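Local coordinates for bifunctional purine biosynthetic protein ADE5,7 (Cryptococcus neoformans var. grubii serotype A, PDB 7LVO) that catalyses the second and fifth steps of de novo purine biosynthesis, the portion here being the N-terminal half that ligates phosphoribosylamine to glycine at the expense of ATP, at residues A45-F54 against G406-T414; T273-P283 against Y377-Y388. One frame throughout, in Å; residues are numbered along the deposited sequence.

Interaction 1 (A45-F54 against G406-T414); sequences AGGREHALAF and GVEVFHAGT
Gly47, His50, Ala51 and Phe54 of the first helix of the N domain, which follows strand 38-44 of a parallel sheet, pack on strand 407-411, an outermost strand of the antiparallel sheet of the C domain; His50, Phe54, Phe410 and His411 form an aromatic cluster. Helix and strand axes approach to 6.6 Å at 130°. At the start of the helix the carbonyl oxygens of Ala45 and Ala412 lie close together; Asn71 ND2 bonds to Ala45 O and weakly to Ala412 O, which should ease their repulsion. Gly46, the N-cap, gives its N-H to the anti lone pair of Glu49 OE1, while Arg48 NH1 forms a salt bridge with OE2 of the same carboxylate, 2.8 Å away. Gly47 CA comes to 3.1 Å from His411 O in a CA-H...O contact. His50 reaches to the strand with CG anti to its backbone N (chi1 -169°), and its ND1 accepts the backbone N-H of His411 nearly in the ring plane (3.0 Å, 164° at the hydrogen). The edge of Phe410 meets a face of this imidazole, CD1 standing over its centre. On the next residue, Ala51 CB sits almost on the normal of the Phe410 ring, 3.8 Å from the centroid, a CH-pi contact. Phe54 ends the row: Phe410 directs its edge toward the Phe54 face in an offset edge-to-face pair, with Phe410 CE1 3.7 Å from Phe54 CB. The Glu408 carboxylate approaches Phe54 CE1 and CZ obliquely, Glu408 OE1 3.9 Å from Phe54 CE1.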
loop_
_atom_site.group_PDB
_atom_site.type_symbol
_atom_site.label_atom_id
_atom_site.label_comp_id
_atom_site.label_asym_id
_atom_site.label_seq_id
_atom_site.Cartn_x
_atom_site.Cartn_y
_atom_site.Cartn_z
ATOM N N ALA A 45 3.386 2.114 -11.385
ATOM C CA ALA A 45 3.011 3.323 -12.109
ATOM C C ALA A 45 1.956 4.127 -11.361
ATOM O O ALA A 45 1.200 4.881 -11.982
ATOM C CB ALA A 45 2.489 2.977 -13.508
ATOM N N GLY A 46 1.902 3.990 -10.033
ATOM C CA GLY A 46 0.945 4.700 -9.220
ATOM C C GLY A 46 1.561 5.881 -8.495
ATOM O O GLY A 46 2.736 6.189 -8.635
ATOM N N GLY A 47 0.721 6.544 -7.694
ATOM C CA GLY A 47 1.178 7.701 -6.953
ATOM C C GLY A 47 2.177 7.351 -5.876
ATOM O O GLY A 47 2.982 8.200 -5.481
ATOM N N ARG A 48 2.121 6.118 -5.374
ATOM C CA ARG A 48 3.150 5.633 -4.463
ATOM C C ARG A 48 4.523 5.693 -5.116
ATOM O O ARG A 48 5.506 6.074 -4.472
ATOM C CB ARG A 48 2.824 4.213 -4.023
ATOM C CG ARG A 48 3.884 3.573 -3.129
ATOM C CD ARG A 48 4.126 2.116 -3.516
ATOM N NE ARG A 48 2.936 1.287 -3.391
ATOM C CZ ARG A 48 2.192 0.866 -4.406
ATOM N NH1 ARG A 48 2.490 1.169 -5.656
ATOM N NH2 ARG A 48 1.123 0.115 -4.158
ATOM N N GLU A 49 4.610 5.324 -6.398
ATOM C CA GLU A 49 5.896 5.364 -7.091
ATOM C C GLU A 49 6.389 6.797 -7.240
ATOM O O GLU A 49 7.550 7.101 -6.943
ATOM C CB GLU A 49 5.778 4.689 -8.452
ATOM C CG GLU A 49 5.838 3.171 -8.400
ATOM C CD GLU A 49 4.697 2.566 -7.624
ATOM O OE1 GLU A 49 3.523 2.882 -7.917
ATOM O OE2 GLU A 49 4.959 1.781 -6.707
ATOM N N HIS A 50 5.515 7.704 -7.697
ATOM C CA HIS A 50 5.930 9.092 -7.839
ATOM C C HIS A 50 6.366 9.669 -6.498
ATOM O O HIS A 50 7.399 10.342 -6.411
ATOM C CB HIS A 50 4.795 9.917 -8.444
ATOM C CG HIS A 50 5.204 11.293 -8.863
ATOM N ND1 HIS A 50 4.310 12.221 -9.353
ATOM C CD2 HIS A 50 6.413 11.902 -8.862
ATOM C CE1 HIS A 50 4.950 13.342 -9.636
ATOM N NE2 HIS A 50 6.228 13.173 -9.348
ATOM N N ALA A 51 5.597 9.411 -5.443
ATOM C CA ALA A 51 5.964 9.914 -4.123
ATOM C C ALA A 51 7.292 9.319 -3.654
ATOM O O ALA A 51 8.118 10.017 -3.052
ATOM C CB ALA A 51 4.849 9.606 -3.125
ATOM N N LEU A 52 7.512 8.026 -3.904
ATOM C CA LEU A 52 8.793 7.421 -3.538
ATOM C C LEU A 52 9.929 7.983 -4.389
ATOM O O LEU A 52 10.989 8.350 -3.865
ATOM C CB LEU A 52 8.722 5.900 -3.673
ATOM C CG LEU A 52 7.856 5.187 -2.651
ATOM C CD1 LEU A 52 7.638 3.726 -3.046
ATOM C CD2 LEU A 52 8.478 5.265 -1.253
ATOM N N ALA A 53 9.729 8.049 -5.708
ATOM C CA ALA A 53 10.723 8.674 -6.572
ATOM C C ALA A 53 11.011 10.097 -6.127
ATOM O O ALA A 53 12.161 10.554 -6.191
ATOM C CB ALA A 53 10.250 8.657 -8.030
ATOM N N PHE A 54 9.975 10.808 -5.672
ATOM C CA PHE A 54 10.150 12.172 -5.199
ATOM C C PHE A 54 11.189 12.241 -4.089
ATOM O O PHE A 54 12.101 13.072 -4.130
ATOM C CB PHE A 54 8.793 12.716 -4.731
ATOM C CG PHE A 54 8.874 14.010 -3.972
ATOM C CD1 PHE A 54 9.104 15.209 -4.634
ATOM C CD2 PHE A 54 8.698 14.029 -2.597
ATOM C CE1 PHE A 54 9.168 16.405 -3.935
ATOM C CE2 PHE A 54 8.761 15.223 -1.891
ATOM C CZ PHE A 54 8.996 16.409 -2.562
ATOM N N GLY A 406 3.304 24.986 -0.824
ATOM C CA GLY A 406 3.599 23.756 -0.116
ATOM C C GLY A 406 2.774 22.560 -0.537
ATOM O O GLY A 406 2.531 21.651 0.264
ATOM N N VAL A 407 2.346 22.542 -1.794
ATOM C CA VAL A 407 1.532 21.464 -2.340
ATOM C C VAL A 407 2.401 20.615 -3.258
ATOM O O VAL A 407 3.144 21.151 -4.090
ATOM C CB VAL A 407 0.307 22.008 -3.099
ATOM C CG1 VAL A 407 -0.469 20.871 -3.734
ATOM C CG2 VAL A 407 -0.585 22.801 -2.162
ATOM N N GLU A 408 2.304 19.297 -3.106
ATOM C CA GLU A 408 2.976 18.341 -3.979
ATOM C C GLU A 408 1.917 17.504 -4.681
ATOM O O GLU A 408 1.023 16.949 -4.028
ATOM C CB GLU A 408 3.932 17.437 -3.194
ATOM C CG GLU A 408 5.118 18.176 -2.582
ATOM C CD GLU A 408 6.014 18.804 -3.635
ATOM O OE1 GLU A 408 5.959 18.369 -4.802
ATOM O OE2 GLU A 408 6.770 19.740 -3.291
ATOM N N VAL A 409 2.019 17.411 -6.004
ATOM C CA VAL A 409 1.080 16.659 -6.824
ATOM C C VAL A 409 1.780 15.381 -7.263
ATOM O O VAL A 409 2.755 15.422 -8.026
ATOM C CB VAL A 409 0.594 17.470 -8.030
ATOM C CG1 VAL A 409 -0.391 16.648 -8.861
ATOM C CG2 VAL A 409 -0.017 18.782 -7.580
ATOM N N PHE A 410 1.272 14.242 -6.813
ATOM C CA PHE A 410 1.792 12.932 -7.195
ATOM C C PHE A 410 0.801 12.281 -8.148
ATOM O O PHE A 410 -0.378 12.122 -7.809
ATOM C CB PHE A 410 2.033 12.051 -5.961
ATOM C CG PHE A 410 3.012 12.642 -4.986
ATOM C CD1 PHE A 410 4.312 12.931 -5.380
ATOM C CD2 PHE A 410 2.639 12.911 -3.672
ATOM C CE1 PHE A 410 5.221 13.473 -4.485
ATOM C CE2 PHE A 410 3.541 13.445 -2.774
ATOM C CZ PHE A 410 4.834 13.726 -3.178
ATOM N N HIS A 411 1.282 11.904 -9.331
ATOM C CA HIS A 411 0.421 11.330 -10.357
ATOM C C HIS A 411 0.241 9.827 -10.143
ATOM O O HIS A 411 1.173 9.119 -9.750
ATOM C CB HIS A 411 1.007 11.580 -11.751
ATOM C CG HIS A 411 1.121 13.024 -12.123
ATOM N ND1 HIS A 411 1.037 13.458 -13.430
ATOM C CD2 HIS A 411 1.311 14.134 -11.369
ATOM C CE1 HIS A 411 1.172 14.773 -13.461
ATOM N NE2 HIS A 411 1.337 15.207 -12.226
ATOM N N ALA A 412 -0.961 9.342 -10.419
ATOM C CA ALA A 412 -1.240 7.908 -10.431
ATOM C C ALA A 412 -1.590 7.512 -11.879
ATOM O O ALA A 412 -0.697 7.233 -12.660
ATOM C CB ALA A 412 -2.341 7.559 -9.439
ATOM N N GLY A 413 -2.877 7.573 -12.225
ATOM C CA GLY A 413 -3.273 7.217 -13.581
ATOM C C GLY A 413 -3.158 8.356 -14.576
ATOM O O GLY A 413 -4.168 8.938 -14.982
ATOM N N THR A 414 -1.929 8.700 -14.954
ATOM C CA THR A 414 -1.672 9.719 -15.961
ATOM C C THR A 414 -0.624 9.200 -16.940
ATOM O O THR A 414 0.054 8.199 -16.689
ATOM C CB THR A 414 -1.199 11.041 -15.341
ATOM O OG1 THR A 414 0.096 10.865 -14.753
ATOM C CG2 THR A 414 -2.185 11.530 -14.286
#

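Interaction 2 (T273-P283 against Y377-Y388)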
loop_
_atom_site.group_PDB
_atom_site.type_symbol
_atom_site.label_atom_id
_atom_site.label_comp_id
_atom_site.label_asym_id
_atom_site.label_seq_id
_atom_site.Cartn_x
_atom_site.Cartn_y
_atom_site.Cartn_z
ATOM N N THR A 273 -13.080 1.805 -2.854
ATOM C CA THR A 273 -12.026 2.087 -3.815
ATOM C C THR A 273 -10.691 1.644 -3.230
ATOM O O THR A 273 -10.618 1.123 -2.114
ATOM C CB THR A 273 -11.972 3.582 -4.175
ATOM O OG1 THR A 273 -11.460 4.336 -3.057
ATOM C CG2 THR A 273 -13.349 4.094 -4.539
ATOM N N GLY A 274 -9.623 1.864 -3.992
ATOM C CA GLY A 274 -8.284 1.643 -3.495
ATOM C C GLY A 274 -7.780 2.699 -2.544
ATOM O O GLY A 274 -6.681 2.561 -2.000
ATOM N N GLY A 275 -8.563 3.756 -2.325
ATOM C CA GLY A 275 -8.171 4.834 -1.440
ATOM C C GLY A 275 -8.336 6.196 -2.081
ATOM O O GLY A 275 -7.640 6.514 -3.051
ATOM N N MET A 276 -9.261 7.001 -1.557
ATOM C CA MET A 276 -9.525 8.335 -2.086
ATOM C C MET A 276 -8.807 9.434 -1.315
ATOM O O MET A 276 -8.931 10.604 -1.671
ATOM C CB MET A 276 -11.031 8.616 -2.086
ATOM C CG MET A 276 -11.826 7.789 -3.095
ATOM S SD MET A 276 -11.302 8.067 -4.796
ATOM C CE MET A 276 -11.598 9.828 -4.979
ATOM N N GLY A 277 -8.059 9.090 -0.274
ATOM C CA GLY A 277 -7.330 10.087 0.482
ATOM C C GLY A 277 -6.895 9.587 1.842
ATOM O O GLY A 277 -7.529 8.698 2.412
ATOM N N ALA A 278 -5.813 10.151 2.375
ATOM C CA ALA A 278 -5.283 9.712 3.659
ATOM C C ALA A 278 -4.660 10.895 4.388
ATOM O O ALA A 278 -4.393 11.950 3.806
ATOM C CB ALA A 278 -4.249 8.591 3.479
ATOM N N TYR A 279 -4.439 10.706 5.681
ATOM C CA TYR A 279 -3.839 11.733 6.519
ATOM C C TYR A 279 -3.071 11.049 7.642
ATOM O O TYR A 279 -3.358 9.905 8.012
ATOM C CB TYR A 279 -4.892 12.696 7.087
ATOM C CG TYR A 279 -6.030 12.012 7.814
ATOM C CD1 TYR A 279 -7.121 11.514 7.121
ATOM C CD2 TYR A 279 -6.005 11.858 9.194
ATOM C CE1 TYR A 279 -8.163 10.887 7.775
ATOM C CE2 TYR A 279 -7.042 11.227 9.861
ATOM C CZ TYR A 279 -8.119 10.747 9.143
ATOM O OH TYR A 279 -9.156 10.114 9.791
ATOM N N ALA A 280 -2.084 11.769 8.181
ATOM C CA ALA A 280 -1.239 11.241 9.246
ATOM C C ALA A 280 -0.525 12.402 9.909
ATOM O O ALA A 280 -0.255 13.411 9.249
ATOM C CB ALA A 280 -0.217 10.230 8.691
ATOM N N PRO A 281 -0.215 12.303 11.215
ATOM C CA PRO A 281 -0.596 11.199 12.107
ATOM C C PRO A 281 -2.093 11.202 12.409
ATOM O O PRO A 281 -2.661 12.253 12.634
ATOM C CB PRO A 281 0.212 11.468 13.389
ATOM C CG PRO A 281 1.273 12.435 12.994
ATOM C CD PRO A 281 0.697 13.253 11.874
ATOM N N ALA A 282 -2.708 10.035 12.393
ATOM C CA ALA A 282 -4.125 9.915 12.707
ATOM C C ALA A 282 -4.332 10.170 14.193
ATOM O O ALA A 282 -3.865 9.368 15.012
ATOM C CB ALA A 282 -4.630 8.522 12.326
ATOM N N PRO A 283 -5.018 11.245 14.588
ATOM C CA PRO A 283 -5.187 11.510 16.029
ATOM C C PRO A 283 -5.795 10.352 16.799
ATOM O O PRO A 283 -5.509 10.186 17.993
ATOM C CB PRO A 283 -6.095 12.749 16.053
ATOM C CG PRO A 283 -5.852 13.427 14.742
ATOM C CD PRO A 283 -5.614 12.304 13.753
ATOM N N TYR A 377 1.132 17.573 10.359
ATOM C CA TYR A 377 0.304 16.564 9.717
ATOM C C TYR A 377 0.500 16.620 8.212
ATOM O O TYR A 377 1.039 17.585 7.674
ATOM C CB TYR A 377 -1.187 16.766 10.057
ATOM C CG TYR A 377 -1.488 16.721 11.541
ATOM C CD1 TYR A 377 -1.245 17.821 12.350
ATOM C CD2 TYR A 377 -2.014 15.579 12.127
ATOM C CE1 TYR A 377 -1.521 17.781 13.709
ATOM C CE2 TYR A 377 -2.286 15.526 13.475
ATOM C CZ TYR A 377 -2.039 16.630 14.264
ATOM O OH TYR A 377 -2.309 16.585 15.613
ATOM N N ALA A 378 0.054 15.562 7.538
ATOM C CA ALA A 378 0.118 15.469 6.084
ATOM C C ALA A 378 -1.181 14.861 5.577
ATOM O O ALA A 378 -1.782 14.003 6.234
ATOM C CB ALA A 378 1.319 14.619 5.626
ATOM N N VAL A 379 -1.603 15.305 4.394
ATOM C CA VAL A 379 -2.866 14.884 3.806
ATOM C C VAL A 379 -2.665 14.643 2.317
ATOM O O VAL A 379 -1.883 15.330 1.659
ATOM C CB VAL A 379 -3.979 15.935 4.022
ATOM C CG1 VAL A 379 -5.292 15.449 3.422
ATOM C CG2 VAL A 379 -4.138 16.260 5.500
ATOM N N SER A 380 -3.388 13.656 1.786
ATOM C CA SER A 380 -3.406 13.365 0.360
ATOM C C SER A 380 -4.853 13.244 -0.085
ATOM O O SER A 380 -5.631 12.517 0.538
ATOM C CB SER A 380 -2.642 12.076 0.034
ATOM O OG SER A 380 -3.217 10.949 0.675
ATOM N N VAL A 381 -5.210 13.945 -1.158
ATOM C CA VAL A 381 -6.576 13.957 -1.676
ATOM C C VAL A 381 -6.531 13.506 -3.130
ATOM O O VAL A 381 -5.847 14.120 -3.957
ATOM C CB VAL A 381 -7.221 15.342 -1.556
ATOM C CG1 VAL A 381 -8.620 15.319 -2.174
ATOM C CG2 VAL A 381 -7.290 15.780 -0.098
ATOM N N VAL A 382 -7.269 12.445 -3.441
ATOM C CA VAL A 382 -7.206 11.794 -4.741
ATOM C C VAL A 382 -8.220 12.429 -5.683
ATOM O O VAL A 382 -9.370 12.689 -5.309
ATOM C CB VAL A 382 -7.453 10.276 -4.604
ATOM C CG1 VAL A 382 -7.599 9.634 -5.980
ATOM C CG2 VAL A 382 -6.323 9.614 -3.822
ATOM N N LEU A 383 -7.784 12.678 -6.913
ATOM C CA LEU A 383 -8.662 13.043 -8.016
ATOM C C LEU A 383 -8.815 11.829 -8.926
ATOM O O LEU A 383 -7.817 11.286 -9.413
ATOM C CB LEU A 383 -8.101 14.232 -8.787
ATOM C CG LEU A 383 -8.702 15.598 -8.452
ATOM C CD1 LEU A 383 -8.536 15.936 -6.985
ATOM C CD2 LEU A 383 -8.065 16.679 -9.321
ATOM N N ALA A 384 -10.055 11.399 -9.140
ATOM C CA ALA A 384 -10.342 10.190 -9.895
ATOM C C ALA A 384 -11.101 10.529 -11.176
ATOM O O ALA A 384 -11.562 11.652 -11.376
ATOM C CB ALA A 384 -11.144 9.194 -9.047
ATOM N N SER A 385 -11.229 9.525 -12.035
ATOM C CA SER A 385 -11.914 9.667 -13.310
ATOM C C SER A 385 -13.412 9.431 -13.154
ATOM O O SER A 385 -13.858 8.688 -12.280
ATOM C CB SER A 385 -11.344 8.684 -14.337
ATOM O OG SER A 385 -9.968 8.930 -14.589
ATOM N N GLU A 386 -14.187 10.070 -14.033
ATOM C CA GLU A 386 -15.636 9.927 -14.016
ATOM C C GLU A 386 -16.033 8.459 -14.105
ATOM O O GLU A 386 -15.674 7.767 -15.063
ATOM C CB GLU A 386 -16.244 10.716 -15.176
ATOM C CG GLU A 386 -17.757 10.663 -15.249
ATOM C CD GLU A 386 -18.312 11.474 -16.413
ATOM O OE1 GLU A 386 -17.525 12.183 -17.076
ATOM O OE2 GLU A 386 -19.532 11.398 -16.659
ATOM N N GLY A 387 -16.783 7.986 -13.106
ATOM C CA GLY A 387 -17.292 6.630 -13.062
ATOM C C GLY A 387 -16.592 5.743 -12.051
ATOM O O GLY A 387 -17.214 4.813 -11.521
ATOM N N TYR A 388 -15.314 5.999 -11.789
ATOM C CA TYR A 388 -14.573 5.218 -10.805
ATOM C C TYR A 388 -15.337 5.189 -9.482
ATOM O O TYR A 388 -15.899 6.211 -9.071
ATOM C CB TYR A 388 -13.179 5.829 -10.614
ATOM C CG TYR A 388 -12.301 5.116 -9.616
ATOM C CD1 TYR A 388 -11.533 4.025 -9.994
ATOM C CD2 TYR A 388 -12.231 5.541 -8.298
ATOM C CE1 TYR A 388 -10.727 3.369 -9.081
ATOM C CE2 TYR A 388 -11.424 4.896 -7.384
ATOM C CZ TYR A 388 -10.679 3.809 -7.777
ATOM O OH TYR A 388 -9.870 3.165 -6.860
HETATM O O HOH W 1 -10.791 12.360 -2.923
#
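Ala278 and Ala280 pair with Ser380 and Ala378 where strands 277-280 and 377-384, second and third in a five-stranded sheet, run antiparallel, joining a strand of the ATP-grasp domain to one of the C domain. Backbone bonds set the register: these two are hydrogen-bonded pairs, while Gly277-Val381 and Tyr279-Val379 are non-hydrogen-bonded. Beyond the regular ladder Val382 N still reaches Met276 O (3.0 Å), but from 46° above the carbonyl plane. A water donates to that same oxygen and to Val382 O, so two donors hold Met276 O. Gly277 CA lies 3.0 Å from Ser380 O. Among side-chain polar contacts, Ala278 N, already bonded to Ser380 O, makes a second, weak bond to Ser380 OG, which also bonds to Pro339 O. Tyr388 OH accepts the N-H of Gly274 almost straight (3.2 Å, 171°), tying the loop before strand 277-280 to the turn after strand 377-384. Apolar packing lies at both ends. Thr273 CB and CG2 each lie 3.5 Å from Tyr388 CE2. Met276, bent at chi2 and chi3 (both -60°), brings CE against Val382 CG1 and Ala384 CB, and its SD passes Tyr388 CE2 at 4.1 Å in an oblique Met-aromatic contact. At the other end Pro281, preceded by a cis peptide, crosses Tyr377 at about a right angle, Pro281 CD 3.6 Å from Tyr377 CD2, and Pro281 O lies in the ring plane at the Tyr377 edge, 3.4 Å from CE2.

Overall arrangement
Both interactions reach the same antiparallel sheet, ordered 259-263, 277-280, 377-384, 427-435, 407-411. Interaction 2 is the pairing of its second and third strands; interaction 1 sets a helix of the N domain against its last strand, with strand 427-435 between the two. Their centres are 12 Å apart and their nearest atoms about 6 Å, without touching. Along the chain the order is 45-54, 273-283, 377-388, 406-414, so both segments of interaction 2 fall between those of interaction 1. Helix 340-344 touches side chains of both contacts. The sheet thus joins strands of the ATP-grasp and C domains, and the N domain docks on its outermost strand 407-411.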